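Local coordinates for autophagy-related protein 9 (PDB 7D0I), which scrambles phospholipids between the two membrane leaflets as a homotrimer and supplies membrane to the growing autophagosome, at residues R404-A418 against L621-D634. The protein carries 1 engineered substitution. Numbering follows the deposited sequence.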
# COMPACT_ATOMS: atom_id res chain seq x y z
N ARG A 404 12.74 17.91 51.56
CA ARG A 404 12.59 18.90 50.50
C ARG A 404 12.96 20.30 50.95
O ARG A 404 13.08 21.18 50.10
CB ARG A 404 11.16 18.90 49.97
CG ARG A 404 10.13 19.29 51.01
CD ARG A 404 8.80 19.60 50.37
NE ARG A 404 8.81 20.92 49.74
CZ ARG A 404 7.87 21.35 48.91
NH1 ARG A 404 7.95 22.56 48.39
NH2 ARG A 404 6.85 20.57 48.59
N LYS A 405 13.11 20.54 52.24
CA LYS A 405 13.49 21.86 52.73
C LYS A 405 14.98 21.98 52.99
O LYS A 405 15.51 23.09 52.96
CB LYS A 405 12.73 22.20 54.01
CG LYS A 405 11.22 22.16 53.87
CD LYS A 405 10.72 23.22 52.91
CE LYS A 405 10.99 24.62 53.45
NZ LYS A 405 10.29 24.86 54.74
N ARG A 406 15.67 20.87 53.25
CA ARG A 406 17.11 20.91 53.44
C ARG A 406 17.83 20.96 52.10
O ARG A 406 18.77 21.75 51.93
CB ARG A 406 17.57 19.69 54.24
CG ARG A 406 19.06 19.59 54.40
CD ARG A 406 19.44 18.38 55.24
NE ARG A 406 18.86 17.15 54.70
CZ ARG A 406 19.51 16.31 53.90
NH1 ARG A 406 18.91 15.22 53.46
NH2 ARG A 406 20.77 16.56 53.56
N LEU A 407 17.40 20.14 51.15
CA LEU A 407 18.03 20.13 49.84
C LEU A 407 17.77 21.43 49.09
O LEU A 407 18.67 21.97 48.44
CB LEU A 407 17.53 18.94 49.03
CG LEU A 407 17.75 17.58 49.68
CD1 LEU A 407 17.11 16.53 48.84
CD2 LEU A 407 19.22 17.31 49.85
N SER A 408 16.56 21.94 49.17
CA SER A 408 16.21 23.19 48.50
C SER A 408 16.83 24.38 49.13
O SER A 408 16.53 25.50 48.72
CB SER A 408 14.70 23.36 48.48
OG SER A 408 14.35 24.73 48.58
N GLU A 409 17.68 24.20 50.14
CA GLU A 409 18.48 25.29 50.68
C GLU A 409 19.97 25.02 50.61
O GLU A 409 20.76 25.97 50.70
CB GLU A 409 18.09 25.57 52.14
CG GLU A 409 18.46 26.97 52.61
CD GLU A 409 17.89 27.29 53.98
OE1 GLU A 409 17.23 26.40 54.57
OE2 GLU A 409 18.09 28.42 54.46
N GLU A 410 20.39 23.76 50.47
CA GLU A 410 21.76 23.46 50.10
C GLU A 410 21.99 23.62 48.61
O GLU A 410 23.13 23.48 48.16
CB GLU A 410 22.12 22.04 50.52
CG GLU A 410 22.05 21.80 52.01
CD GLU A 410 22.49 20.40 52.40
OE1 GLU A 410 22.75 19.58 51.50
OE2 GLU A 410 22.56 20.12 53.62
N LEU A 411 20.94 23.90 47.84
CA LEU A 411 21.08 24.16 46.41
C LEU A 411 21.24 25.64 46.11
O LEU A 411 21.88 25.99 45.11
CB LEU A 411 19.87 23.60 45.66
CG LEU A 411 19.95 23.59 44.13
CD1 LEU A 411 21.23 22.96 43.68
CD2 LEU A 411 18.77 22.85 43.55
N ARG A 412 20.68 26.52 46.93
CA ARG A 412 20.95 27.94 46.76
C ARG A 412 22.38 28.27 47.17
O ARG A 412 23.02 29.13 46.56
CB ARG A 412 19.96 28.77 47.57
CG ARG A 412 18.52 28.40 47.31
CD ARG A 412 17.56 29.42 47.89
NE ARG A 412 16.17 28.99 47.73
CZ ARG A 412 15.12 29.78 47.91
NH1 ARG A 412 15.28 31.04 48.26
NH2 ARG A 412 13.89 29.30 47.73
N ARG A 413 22.90 27.59 48.18
CA ARG A 413 24.28 27.78 48.58
C ARG A 413 25.27 27.17 47.59
O ARG A 413 26.47 27.23 47.83
CB ARG A 413 24.52 27.20 49.97
CG ARG A 413 23.56 27.72 51.02
CD ARG A 413 24.01 27.39 52.43
NE ARG A 413 24.30 25.97 52.62
CZ ARG A 413 25.52 25.46 52.72
NH1 ARG A 413 26.58 26.26 52.66
NH2 ARG A 413 25.69 24.16 52.90
N ARG A 414 24.78 26.58 46.50
CA ARG A 414 25.61 26.22 45.35
C ARG A 414 25.48 27.21 44.22
O ARG A 414 26.48 27.56 43.59
CB ARG A 414 25.23 24.83 44.84
CG ARG A 414 25.39 23.74 45.85
CD ARG A 414 24.99 22.41 45.27
NE ARG A 414 25.88 21.99 44.20
CZ ARG A 414 27.00 21.30 44.39
NH1 ARG A 414 27.76 20.96 43.37
NH2 ARG A 414 27.36 20.96 45.62
N PHE A 415 24.26 27.67 43.94
CA PHE A 415 24.07 28.73 42.96
C PHE A 415 24.86 29.97 43.34
O PHE A 415 25.44 30.64 42.47
CB PHE A 415 22.59 29.07 42.83
CG PHE A 415 21.79 28.04 42.10
CD1 PHE A 415 22.37 27.26 41.12
CD2 PHE A 415 20.46 27.84 42.39
CE1 PHE A 415 21.63 26.32 40.44
CE2 PHE A 415 19.72 26.90 41.71
CZ PHE A 415 20.31 26.14 40.74
N ILE A 416 24.94 30.29 44.63
CA ILE A 416 25.66 31.48 45.06
C ILE A 416 27.16 31.32 44.84
O ILE A 416 27.83 32.24 44.36
CB ILE A 416 25.32 31.81 46.52
CG1 ILE A 416 23.85 32.21 46.64
CG2 ILE A 416 26.22 32.91 47.03
CD1 ILE A 416 23.46 33.35 45.75
N VAL A 417 27.70 30.16 45.19
CA VAL A 417 29.13 29.93 45.00
C VAL A 417 29.49 29.95 43.52
O VAL A 417 30.52 30.49 43.12
CB VAL A 417 29.55 28.61 45.66
CG1 VAL A 417 31.01 28.32 45.39
CG2 VAL A 417 29.29 28.66 47.15
N ALA A 418 28.64 29.35 42.68
CA ALA A 418 28.91 29.36 41.25
C ALA A 418 28.81 30.77 40.69
O ALA A 418 29.58 31.14 39.80
CB ALA A 418 27.95 28.43 40.52
N LEU A 621 22.58 33.17 38.02
CA LEU A 621 23.00 32.40 39.18
C LEU A 621 22.82 33.15 40.49
O LEU A 621 22.89 32.53 41.55
CB LEU A 621 24.46 31.98 39.03
CG LEU A 621 24.75 30.99 37.92
CD1 LEU A 621 26.21 31.02 37.56
CD2 LEU A 621 24.35 29.60 38.35
N PHE A 622 22.59 34.46 40.45
CA PHE A 622 22.36 35.22 41.66
C PHE A 622 20.90 35.56 41.90
O PHE A 622 20.49 35.64 43.06
CB PHE A 622 23.16 36.52 41.64
CG PHE A 622 24.60 36.36 41.98
CD1 PHE A 622 25.00 35.49 42.98
CD2 PHE A 622 25.57 37.08 41.31
CE1 PHE A 622 26.33 35.35 43.30
CE2 PHE A 622 26.90 36.93 41.62
CZ PHE A 622 27.28 36.06 42.62
N PHE A 623 20.11 35.75 40.86
CA PHE A 623 18.78 36.31 41.08
C PHE A 623 17.64 35.42 40.60
O PHE A 623 16.62 35.34 41.29
CB PHE A 623 18.68 37.67 40.39
CG PHE A 623 19.74 38.64 40.84
CD1 PHE A 623 20.80 38.96 40.00
CD2 PHE A 623 19.70 39.20 42.10
CE1 PHE A 623 21.78 39.83 40.41
CE2 PHE A 623 20.68 40.07 42.52
CZ PHE A 623 21.72 40.39 41.67
N THR A 624 17.77 34.75 39.47
CA THR A 624 16.67 33.93 38.98
C THR A 624 16.79 32.46 39.37
O THR A 624 15.76 31.80 39.54
CB THR A 624 16.56 34.01 37.46
OG1 THR A 624 17.64 33.28 36.86
CG2 THR A 624 16.64 35.45 37.00
N PHE A 625 18.01 31.94 39.51
CA PHE A 625 18.15 30.52 39.82
C PHE A 625 17.81 30.20 41.26
O PHE A 625 17.09 29.21 41.49
CB PHE A 625 19.56 30.03 39.45
CG PHE A 625 19.74 29.72 38.00
CD1 PHE A 625 18.69 29.85 37.12
CD2 PHE A 625 20.95 29.29 37.52
CE1 PHE A 625 18.86 29.56 35.79
CE2 PHE A 625 21.12 29.01 36.19
CZ PHE A 625 20.08 29.14 35.33
N PRO A 626 18.29 30.94 42.27
CA PRO A 626 17.91 30.58 43.65
C PRO A 626 16.41 30.58 43.88
O PRO A 626 15.89 29.66 44.53
CB PRO A 626 18.62 31.64 44.48
CG PRO A 626 19.78 32.02 43.68
CD PRO A 626 19.29 32.01 42.27
N SER A 627 15.70 31.57 43.35
CA SER A 627 14.25 31.61 43.50
C SER A 627 13.58 30.39 42.90
O SER A 627 12.45 30.08 43.28
CB SER A 627 13.70 32.87 42.85
OG SER A 627 13.80 32.80 41.44
N CYS A 628 14.24 29.70 41.98
CA CYS A 628 13.70 28.50 41.36
C CYS A 628 14.33 27.23 41.91
O CYS A 628 14.20 26.17 41.30
CB CYS A 628 13.89 28.56 39.84
SG CYS A 628 12.96 29.86 39.02
N SER A 629 15.01 27.31 43.05
CA SER A 629 15.68 26.13 43.58
C SER A 629 14.68 25.11 44.09
O SER A 629 14.76 23.93 43.73
CB SER A 629 16.65 26.53 44.69
OG SER A 629 15.94 27.13 45.76
N GLN A 630 13.73 25.55 44.91
CA GLN A 630 12.73 24.65 45.47
C GLN A 630 12.10 23.78 44.39
O GLN A 630 12.16 22.55 44.44
CB GLN A 630 11.66 25.44 46.21
CG GLN A 630 10.69 24.58 47.00
CD GLN A 630 11.34 23.91 48.18
OE1 GLN A 630 11.84 24.58 49.09
NE2 GLN A 630 11.36 22.59 48.18
N ASP A 631 11.50 24.43 43.38
CA ASP A 631 10.89 23.71 42.27
C ASP A 631 11.81 22.62 41.74
O ASP A 631 11.38 21.47 41.56
CB ASP A 631 10.53 24.67 41.15
CG ASP A 631 9.29 25.47 41.44
OD1 ASP A 631 8.48 25.02 42.28
OD2 ASP A 631 9.11 26.54 40.82
N ILE A 632 13.07 22.96 41.51
CA ILE A 632 14.01 21.99 40.95
C ILE A 632 14.03 20.73 41.80
O ILE A 632 13.86 19.62 41.28
CB ILE A 632 15.41 22.61 40.83
CG1 ILE A 632 15.41 23.66 39.72
CG2 ILE A 632 16.43 21.55 40.54
CD1 ILE A 632 16.60 24.55 39.75
N VAL A 633 14.20 20.89 43.11
CA VAL A 633 14.18 19.72 44.00
C VAL A 633 12.89 18.94 43.81
O VAL A 633 12.92 17.72 43.58
CB VAL A 633 14.36 20.16 45.46
CG1 VAL A 633 14.21 18.98 46.37
CG2 VAL A 633 15.71 20.79 45.64
N ASP A 634 11.76 19.63 43.84
CA ASP A 634 10.49 18.94 43.66
C ASP A 634 10.43 18.24 42.31
O ASP A 634 9.91 17.13 42.20
CB ASP A 634 9.33 19.91 43.81
CG ASP A 634 9.19 20.42 45.23
OD1 ASP A 634 9.92 21.35 45.61
OD2 ASP A 634 8.35 19.87 45.97
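Q630 reaches helix 404-410 with both ends of its amide. NE2 donates to the backbone O of R404 (2.9 Å), with that oxygen close to the amide plane, while OE1 accepts from S408 OG, which stands well above the carbonyl plane. CG lies anti to the backbone N (chi1 -172°) and the chain bends at chi2, bringing the amide across to S408 and R404. NE2 also donates to D634 OD1 at 3.2 Å, fixing the amide's rotation. R404 NH2 lies 3.1 Å from D634 OD2, a salt bridge of charges alone because the oxygen sits over a guanidinium face; R637 is a second partner of that carboxylate. With an alanine here instead of Q630, S408 OG and the R404 carbonyl would probably lose these mates and D634 would be freer to turn. Further along, R412, extended from CG to NE, donates from NE to S629 OG (2.7 Å), which is tilted from the guanidinium plane, and S629 OG in turn donates to P626 O, which lies over one face of the guanidinium.

The helices 404-410 and 629-634 run at 125°. The contact joins helices 404-410 and 412-425, the latter leading into the intramembrane region at 422-446, to the C-terminal end of helix 603-624 and the start of helix 629-638, probably on the cytoplasmic side of the ATG9 fold. Between them L411 CD2 rests on I632 CG2 and V633 CG2. The F415 ring takes F625 CB over one face in a CH-pi contact (3.8 Å to the centroid), I632 CD1 at its edge and L621 CD2 obliquely. I416 CD1 meets the edge of the F622 ring in its plane. Behind this layer, C382 of helix 373-382 touches F415 and A418, and F386 backs L411.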